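Local coordinates for CalG4 (Micromonospora echinospora, PDB 3IA7), which is a GT-B-type protein, built from two Rossmann-like domains that each carry a parallel beta-sheet flanked by helices, at residues E86-A89 and I90-A94; A160-S163 and V164-L168; M376-D379 and I380-S383. All coordinates share one frame; numbering follows the deposited sequence.

Contact 1: E86-A89 and I90-A94; sequences ENVA and ILRAA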
ATOM      1  N   GLU A  86      -8.591 -28.589   6.791  1.00 12.03           N
ATOM      2  CA  GLU A  86      -8.569 -27.119   6.815  1.00 12.91           C
ATOM      3  C   GLU A  86      -9.709 -26.534   5.974  1.00 12.91           C
ATOM      4  O   GLU A  86     -10.375 -25.563   6.412  1.00 11.76           O
ATOM      5  CB  GLU A  86      -7.215 -26.598   6.255  1.00 14.16           C
ATOM      6  CG  GLU A  86      -7.015 -25.060   6.472  1.00 16.42           C
ATOM      7  CD  GLU A  86      -6.679 -24.681   7.909  1.00 18.81           C
ATOM      8  OE1 GLU A  86      -6.940 -25.467   8.844  1.00 20.25           O
ATOM      9  OE2 GLU A  86      -6.159 -23.560   8.106  1.00 16.11           O
ATOM     10  N   ASN A  87      -9.931 -27.102   4.774  1.00 11.41           N
ATOM     11  CA  ASN A  87     -11.122 -26.727   3.985  1.00 12.84           C
ATOM     12  C   ASN A  87     -12.407 -26.920   4.819  1.00 12.02           C
ATOM     13  O   ASN A  87     -13.277 -26.047   4.840  1.00 11.04           O
ATOM     14  CB  ASN A  87     -11.193 -27.561   2.711  1.00 12.51           C
ATOM     15  CG  ASN A  87     -10.431 -26.907   1.570  1.00 14.06           C
ATOM     16  OD1 ASN A  87     -11.028 -26.181   0.798  1.00 13.69           O
ATOM     17  ND2 ASN A  87      -9.092 -27.089   1.518  1.00 12.55           N
ATOM     18  N   VAL A  88     -12.521 -28.082   5.459  1.00 10.79           N
ATOM     19  CA  VAL A  88     -13.707 -28.389   6.298  1.00 12.66           C
ATOM     20  C   VAL A  88     -13.867 -27.413   7.507  1.00 11.94           C
ATOM     21  O   VAL A  88     -14.990 -27.006   7.870  1.00 12.70           O
ATOM     22  CB  VAL A  88     -13.706 -29.872   6.775  1.00 10.84           C
ATOM     23  CG1 VAL A  88     -14.810 -30.138   7.808  1.00 12.67           C
ATOM     24  CG2 VAL A  88     -13.911 -30.827   5.571  1.00 13.63           C
ATOM     25  N   ALA A  89     -12.752 -27.039   8.119  1.00 10.77           N
ATOM     26  CA  ALA A  89     -12.763 -26.070   9.225  1.00 12.24           C
ATOM     27  C   ALA A  89     -13.417 -24.746   8.792  1.00 12.10           C
ATOM     28  O   ALA A  89     -14.262 -24.205   9.509  1.00 11.25           O
ATOM     29  CB  ALA A  89     -11.332 -25.849   9.763  1.00 12.14           C
ATOM     30  N   ILE A  90     -13.036 -24.268   7.619  1.00 11.47           N
ATOM     31  CA  ILE A  90     -13.549 -23.017   7.035  1.00 12.92           C
ATOM     32  C   ILE A  90     -15.021 -23.155   6.648  1.00 12.14           C
ATOM     33  O   ILE A  90     -15.859 -22.291   6.999  1.00 11.40           O
ATOM     34  CB  ILE A  90     -12.690 -22.603   5.794  1.00 13.51           C
ATOM     35  CG1 ILE A  90     -11.275 -22.132   6.268  1.00 12.87           C
ATOM     36  CG2 ILE A  90     -13.406 -21.461   4.960  1.00 15.56           C
ATOM     37  CD1 ILE A  90     -10.248 -22.171   5.191  1.00 14.03           C
ATOM     38  N   LEU A  91     -15.333 -24.258   5.961  1.00 11.74           N
ATOM     39  CA  LEU A  91     -16.706 -24.586   5.576  1.00 13.46           C
ATOM     40  C   LEU A  91     -17.651 -24.613   6.808  1.00 12.12           C
ATOM     41  O   LEU A  91     -18.704 -23.949   6.827  1.00 11.15           O
ATOM     42  CB  LEU A  91     -16.675 -25.950   4.814  1.00 13.23           C
ATOM     43  CG  LEU A  91     -17.961 -26.608   4.313  1.00 16.38           C
ATOM     44  CD1 LEU A  91     -18.532 -25.762   3.211  1.00 13.27           C
ATOM     45  CD2 LEU A  91     -17.558 -27.961   3.754  1.00 15.69           C
ATOM     46  N   ARG A  92     -17.280 -25.349   7.850  1.00 11.74           N
ATOM     47  CA  ARG A  92     -18.134 -25.423   9.043  1.00 11.77           C
ATOM     48  C   ARG A  92     -18.290 -24.049   9.700  1.00 12.44           C
ATOM     49  O   ARG A  92     -19.382 -23.742  10.188  1.00 12.47           O
ATOM     50  CB  ARG A  92     -17.595 -26.420  10.092  1.00 11.71           C
ATOM     51  CG  ARG A  92     -17.686 -27.917   9.603  1.00 10.15           C
ATOM     52  CD  ARG A  92     -17.101 -28.872  10.615  1.00 12.45           C
ATOM     53  NE  ARG A  92     -17.099 -30.233  10.083  1.00 11.18           N
ATOM     54  CZ  ARG A  92     -16.564 -31.276  10.710  1.00 12.19           C
ATOM     55  NH1 ARG A  92     -15.956 -31.126  11.896  1.00 16.09           N
ATOM     56  NH2 ARG A  92     -16.636 -32.461  10.125  1.00 14.11           N
ATOM     57  N   ALA A  93     -17.195 -23.262   9.806  1.00 12.37           N
ATOM     58  CA  ALA A  93     -17.266 -21.953  10.498  1.00 13.40           C
ATOM     59  C   ALA A  93     -18.218 -21.020   9.769  1.00 13.09           C
ATOM     60  O   ALA A  93     -18.972 -20.310  10.402  1.00 14.00           O
ATOM     61  CB  ALA A  93     -15.915 -21.270  10.540  1.00 12.91           C
ATOM     62  N   ALA A  94     -18.111 -20.977   8.446  1.00 11.88           N
ATOM     63  CA  ALA A  94     -18.940 -20.095   7.606  1.00 12.28           C
ATOM     64  C   ALA A  94     -20.420 -20.503   7.699  1.00 11.55           C
ATOM     65  O   ALA A  94     -21.285 -19.646   7.871  1.00 11.88           O
ATOM     66  CB  ALA A  94     -18.503 -20.175   6.186  1.00 12.27           C
TER
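V88 and R92, one helical turn apart, meet on the outward side of helix 75-98, where the extended arginine chain lays its guanidinium plane over a single methyl. V88 CG1 stands 3.2 Å from R92 NE, close for a carbon and a nitrogen, and it sits over one face of the flat group rather than at its rim. That methyl is trans to its own backbone N (chi1 171°), which turns it along the helix toward the arginine. Nearer the backbone, R92 CG lies 3.3 Å from V88 O, the same oxygen that accepts from R92 N at 2.8 Å. The solvent side is that of the exposed R92 side chain; V88 is only partly exposed. The helix belongs to the N-terminal Rossmann-like half of the GT-B fold, and its tightly packed side faces the sheet and helix 113-123, where I90 and L91 are buried. There I90 brings CG1 to 3.5 Å from E86 O and lies against V38 of strand 34-39, while L91 packs on L118 and L119. Buried polar ends are also satisfied: E86 bonds to S59, Y57 and the E60 N-H, and N87 ties its amide to Y83 O and A115 N. L91 N donates to N87 O at 2.9 Å.

Contact 2: A160-S163 and V164-L168; sequences AVHS and VLVDL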
ATOM      1  N   ALA A 160      -7.141 -42.848   0.844  1.00 18.16           N
ATOM      2  CA  ALA A 160      -7.531 -42.181   2.111  1.00 19.43           C
ATOM      3  C   ALA A 160      -8.194 -40.799   1.878  1.00 18.32           C
ATOM      4  O   ALA A 160      -9.108 -40.388   2.625  1.00 18.56           O
ATOM      5  CB  ALA A 160      -6.294 -42.023   3.023  1.00 19.84           C
ATOM      6  N   VAL A 161      -7.710 -40.083   0.863  1.00 17.73           N
ATOM      7  CA  VAL A 161      -8.199 -38.747   0.508  1.00 17.02           C
ATOM      8  C   VAL A 161      -9.486 -38.849  -0.317  1.00 16.24           C
ATOM      9  O   VAL A 161     -10.467 -38.169  -0.048  1.00 14.30           O
ATOM     10  CB  VAL A 161      -7.140 -37.953  -0.275  1.00 17.27           C
ATOM     11  CG1 VAL A 161      -7.633 -36.533  -0.625  1.00 17.90           C
ATOM     12  CG2 VAL A 161      -5.832 -37.885   0.527  1.00 19.95           C
ATOM     13  N   HIS A 162      -9.453 -39.708  -1.333  1.00 15.34           N
ATOM     14  CA  HIS A 162     -10.579 -39.932  -2.222  1.00 15.59           C
ATOM     15  C   HIS A 162     -11.838 -40.319  -1.424  1.00 16.02           C
ATOM     16  O   HIS A 162     -12.928 -39.799  -1.703  1.00 15.97           O
ATOM     17  CB  HIS A 162     -10.221 -41.024  -3.252  1.00 15.09           C
ATOM     18  CG  HIS A 162     -11.319 -41.318  -4.226  1.00 15.30           C
ATOM     19  ND1 HIS A 162     -12.296 -42.266  -3.981  1.00 15.74           N
ATOM     20  CD2 HIS A 162     -11.630 -40.749  -5.417  1.00 14.45           C
ATOM     21  CE1 HIS A 162     -13.138 -42.296  -5.002  1.00 17.14           C
ATOM     22  NE2 HIS A 162     -12.760 -41.378  -5.883  1.00 17.13           N
ATOM     23  N   SER A 163     -11.695 -41.226  -0.446  1.00 15.86           N
ATOM     24  CA  SER A 163     -12.864 -41.715   0.277  1.00 16.25           C
ATOM     25  C   SER A 163     -13.488 -40.568   1.082  1.00 15.50           C
ATOM     26  O   SER A 163     -14.716 -40.411   1.108  1.00 14.31           O
ATOM     27  CB  SER A 163     -12.520 -42.918   1.172  1.00 17.62           C
ATOM     28  OG  SER A 163     -11.530 -42.565   2.125  1.00 22.08           O
ATOM     29  N   VAL A 164     -12.637 -39.747   1.693  1.00 15.25           N
ATOM     30  CA  VAL A 164     -13.113 -38.621   2.482  1.00 15.63           C
ATOM     31  C   VAL A 164     -13.835 -37.653   1.567  1.00 14.42           C
ATOM     32  O   VAL A 164     -14.857 -37.111   1.913  1.00 14.15           O
ATOM     33  CB  VAL A 164     -11.964 -37.873   3.224  1.00 16.16           C
ATOM     34  CG1 VAL A 164     -12.467 -36.509   3.736  1.00 18.57           C
ATOM     35  CG2 VAL A 164     -11.459 -38.737   4.391  1.00 18.48           C
ATOM     36  N   LEU A 165     -13.259 -37.396   0.409  1.00 13.09           N
ATOM     37  CA  LEU A 165     -13.831 -36.438  -0.514  1.00 13.83           C
ATOM     38  C   LEU A 165     -15.127 -36.870  -1.194  1.00 12.72           C
ATOM     39  O   LEU A 165     -16.057 -36.048  -1.330  1.00 12.41           O
ATOM     40  CB  LEU A 165     -12.761 -35.943  -1.535  1.00 12.95           C
ATOM     41  CG  LEU A 165     -11.682 -34.993  -0.956  1.00 13.63           C
ATOM     42  CD1 LEU A 165     -10.703 -34.668  -2.019  1.00 15.21           C
ATOM     43  CD2 LEU A 165     -12.203 -33.652  -0.354  1.00 14.91           C
ATOM     44  N   VAL A 166     -15.217 -38.149  -1.603  1.00 13.07           N
ATOM     45  CA  VAL A 166     -16.470 -38.643  -2.133  1.00 13.00           C
ATOM     46  C   VAL A 166     -17.608 -38.439  -1.107  1.00 12.98           C
ATOM     47  O   VAL A 166     -18.702 -38.017  -1.470  1.00 13.15           O
ATOM     48  CB  VAL A 166     -16.404 -40.157  -2.535  1.00 13.04           C
ATOM     49  CG1 VAL A 166     -17.801 -40.725  -2.839  1.00 14.69           C
ATOM     50  CG2 VAL A 166     -15.496 -40.317  -3.744  1.00 12.60           C
ATOM     51  N   ASP A 167     -17.335 -38.786   0.142  1.00 12.99           N
ATOM     52  CA  ASP A 167     -18.318 -38.705   1.215  1.00 13.55           C
ATOM     53  C   ASP A 167     -18.762 -37.252   1.420  1.00 12.46           C
ATOM     54  O   ASP A 167     -19.968 -36.952   1.471  1.00 11.40           O
ATOM     55  CB  ASP A 167     -17.728 -39.265   2.515  1.00 13.71           C
ATOM     56  CG  ASP A 167     -18.787 -39.421   3.603  1.00 16.79           C
ATOM     57  OD1 ASP A 167     -19.627 -40.335   3.521  1.00 20.83           O
ATOM     58  OD2 ASP A 167     -18.794 -38.593   4.506  1.00 20.23           O
ATOM     59  N   LEU A 168     -17.777 -36.355   1.499  1.00 11.62           N
ATOM     60  CA  LEU A 168     -18.039 -34.917   1.747  1.00 11.85           C
ATOM     61  C   LEU A 168     -18.867 -34.320   0.597  1.00 11.03           C
ATOM     62  O   LEU A 168     -19.872 -33.656   0.817  1.00  9.91           O
ATOM     63  CB  LEU A 168     -16.699 -34.146   1.916  1.00 12.13           C
ATOM     64  CG  LEU A 168     -16.810 -32.612   2.049  1.00 12.51           C
ATOM     65  CD1 LEU A 168     -17.656 -32.272   3.338  1.00 15.15           C
ATOM     66  CD2 LEU A 168     -15.466 -31.901   2.095  1.00 13.39           C
TER
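L165 lies along the same flank as V161, one turn earlier, and its side chain climbs past that residue's carbonyl before meeting its methyl. L165 CB is 3.5 Å from V161 O, and CG stays at the same 3.5 Å from V161 O. With CG trans to the carbonyl carbon and beside the backbone N (chi1 -72°), the chain leans back toward the preceding turn, and CD1 comes to rest 3.9 Å from V161 CG1, the two side chains pointing the same way. Farther out the leucine packs among V84, I114, V178 and W182, contributed by three other helices. V161 O accepts the backbone bond from L165 N at 2.9 Å.

A second pair, also four residues apart, occupies a more exposed flank. V166 CG2 lies over one face of the H162 ring, 3.7 Å from the centroid and 28° off the normal, a CH-pi contact displaced toward the rim: its nearest ring atom is H162 CE1 at 3.3 Å. S163 instead turns its OG back to bond E159 O. The pattern is that of an amphipathic helix, 159-170, in the N-terminal half of a GT-B fold: one i/i+4 pair, V161/L165, faces helices 75-98, 113-123 and 178-182, while the other, H162/V166, lies on a more exposed flank that V178 still touches.

Contact 3: M376-D379 and I380-S383; sequences MQRD and ILSS
Two serine hydroxyls reach the D379 carbonyl from opposite faces of its plane: S383 OG lies 2.8 Å from D379 O and well above the plane, while S382 OG, 3.0 Å from D379 O, is tilted from it by 30° on the other side. Both act as donors here, near the C-terminal end of helix 367-381 in the second Rossmann-like domain of the GT-B fold, where carbonyl oxygens of the last turn have fewer backbone N-H donors available. S382 N bonds to R378 O at 2.9 Å and adds only a weak bond to D379 O. The other flat group is the R378 guanidinium; its chain bends at chi2 and chi3 until NH1 slants toward L381 CD2 at 3.4 Å, and the two side chains run side by side. This side faces the second subunit, R378 packing on G51 and L381 on A29 of that other chain. On another side of the helix, I380 is buried and touches F314 and A315 of helix 307-315 and the loop residue P194, which selenomethionine M376 also touches. M376 CG, placed trans to the backbone N (chi1 -180°), touches I380 CD1 at 3.9 Å.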
HETATM    1  N   MSE A 376       7.674  -6.154 -18.485  1.00  8.86           N
HETATM    2  CA  MSE A 376       6.858  -6.737 -17.381  1.00  9.86           C
HETATM    3  C   MSE A 376       6.288  -5.645 -16.466  1.00  9.80           C
HETATM    4  O   MSE A 376       5.163  -5.760 -15.998  1.00  8.01           O
HETATM    5  CB  MSE A 376       7.669  -7.754 -16.522  1.00  8.03           C
HETATM    6  CG  MSE A 376       6.835  -8.387 -15.355  1.00 11.22           C
HETATM    7 SE   MSE A 376       5.255  -9.367 -16.054  0.70 15.08          SE
HETATM    8  CE  MSE A 376       5.988 -10.899 -16.923  1.00 13.10           C
ATOM      9  N   GLN A 377       7.082  -4.621 -16.179  1.00  8.44           N
ATOM     10  CA  GLN A 377       6.607  -3.469 -15.404  1.00  8.60           C
ATOM     11  C   GLN A 377       5.371  -2.823 -16.035  1.00  9.27           C
ATOM     12  O   GLN A 377       4.396  -2.481 -15.332  1.00  9.28           O
ATOM     13  CB  GLN A 377       7.724  -2.422 -15.237  1.00  7.59           C
ATOM     14  CG  GLN A 377       7.301  -1.100 -14.543  1.00  8.17           C
ATOM     15  CD  GLN A 377       8.494  -0.129 -14.381  1.00  8.28           C
ATOM     16  OE1 GLN A 377       9.366  -0.083 -15.218  1.00  7.38           O
ATOM     17  NE2 GLN A 377       8.488   0.664 -13.316  1.00  8.88           N
ATOM     18  N   ARG A 378       5.419  -2.631 -17.338  1.00  8.89           N
ATOM     19  CA  ARG A 378       4.286  -2.045 -18.070  1.00  9.87           C
ATOM     20  C   ARG A 378       3.057  -2.967 -18.001  1.00 10.40           C
ATOM     21  O   ARG A 378       1.958  -2.451 -17.768  1.00  8.94           O
ATOM     22  CB  ARG A 378       4.714  -1.630 -19.502  1.00 11.39           C
ATOM     23  CG  ARG A 378       5.693  -0.363 -19.520  1.00 15.34           C
ATOM     24  CD  ARG A 378       5.181   0.808 -18.587  1.00 26.41           C
ATOM     25  NE  ARG A 378       6.240   1.449 -17.758  1.00 34.27           N
ATOM     26  CZ  ARG A 378       6.107   2.575 -17.043  1.00 35.60           C
ATOM     27  NH1 ARG A 378       4.965   3.255 -17.039  1.00 38.64           N
ATOM     28  NH2 ARG A 378       7.139   3.054 -16.346  1.00 37.77           N
ATOM     29  N   ASP A 379       3.262  -4.284 -18.157  0.50  9.36           N
ATOM     30  CA  ASP A 379       2.178  -5.273 -18.016  0.50  9.31           C
ATOM     31  C   ASP A 379       1.497  -5.124 -16.662  0.50  9.71           C
ATOM     32  O   ASP A 379       0.268  -4.949 -16.603  0.50  8.96           O
ATOM     33  CB  ASP A 379       2.696  -6.700 -18.220  0.50  8.60           C
ATOM     34  CG  ASP A 379       3.135  -6.956 -19.638  0.50  6.68           C
ATOM     35  OD1 ASP A 379       2.905  -6.115 -20.533  0.50  8.39           O
ATOM     36  OD2 ASP A 379       3.720  -8.017 -19.874  0.50  8.98           O
ATOM     37  N   ILE A 380       2.304  -5.101 -15.598  1.00  9.81           N
ATOM     38  CA  ILE A 380       1.791  -4.979 -14.236  1.00 11.55           C
ATOM     39  C   ILE A 380       1.032  -3.673 -14.049  1.00 13.41           C
ATOM     40  O   ILE A 380      -0.070  -3.661 -13.461  1.00 13.82           O
ATOM     41  CB  ILE A 380       2.931  -5.088 -13.191  1.00  9.96           C
ATOM     42  CG1 ILE A 380       3.490  -6.541 -13.192  1.00 13.05           C
ATOM     43  CG2 ILE A 380       2.443  -4.627 -11.732  1.00 14.52           C
ATOM     44  CD1 ILE A 380       4.866  -6.656 -12.476  1.00 13.22           C
ATOM     45  N   LEU A 381       1.623  -2.578 -14.519  1.00 13.48           N
ATOM     46  CA  LEU A 381       0.986  -1.281 -14.373  1.00 17.41           C
ATOM     47  C   LEU A 381      -0.357  -1.250 -15.101  1.00 18.05           C
ATOM     48  O   LEU A 381      -1.321  -0.667 -14.604  1.00 19.61           O
ATOM     49  CB  LEU A 381       1.899  -0.129 -14.793  1.00 16.72           C
ATOM     50  CG  LEU A 381       1.154   1.216 -15.016  1.00 20.42           C
ATOM     51  CD1 LEU A 381       0.806   1.884 -13.666  1.00 23.40           C
ATOM     52  CD2 LEU A 381       1.872   2.178 -15.996  1.00 18.25           C
ATOM     53  N   SER A 382      -0.455  -1.929 -16.225  1.00 17.60           N
ATOM     54  CA  SER A 382      -1.698  -1.930 -16.988  1.00 19.08           C
ATOM     55  C   SER A 382      -2.702  -3.025 -16.564  1.00 18.45           C
ATOM     56  O   SER A 382      -3.750  -3.148 -17.169  1.00 18.58           O
ATOM     57  CB  SER A 382      -1.368  -1.989 -18.493  1.00 19.23           C
ATOM     58  OG  SER A 382      -1.021  -3.305 -18.807  1.00 22.72           O
ATOM     59  N   SER A 383      -2.410  -3.807 -15.517  1.00 16.90           N
ATOM     60  CA  SER A 383      -3.216  -4.999 -15.203  1.00 17.59           C
ATOM     61  C   SER A 383      -4.593  -4.661 -14.578  1.00 16.37           C
ATOM     62  O   SER A 383      -5.533  -5.443 -14.739  1.00 18.86           O
ATOM     63  CB  SER A 383      -2.442  -5.964 -14.259  1.00 17.08           C
ATOM     64  OG  SER A 383      -1.375  -6.514 -15.011  1.00 21.20           O
TER

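Contacts 1 and 2 are neighbours on the N-terminal domain, their centres about 16 Å apart, and they join directly where V88 CG2 packs 4.0 Å from L168 CD2. Helices 75-98 and 159-170 also share helix 113-123 as a partner: L118 lies against L91 of contact 1 and L168 of contact 2. Contact 3 belongs to the other domain and to the opposite side of the chain's centre. The centres of contacts 1 and 3 are about 36 Å apart, and their nearest atoms about 26 Å. The centres of contacts 2 and 3 are about 42 Å apart, and their nearest atoms about 32 Å. Contact 3 alone of the three touches the second subunit, and its Q377 side chain is about 14 Å from a bound calcium ion.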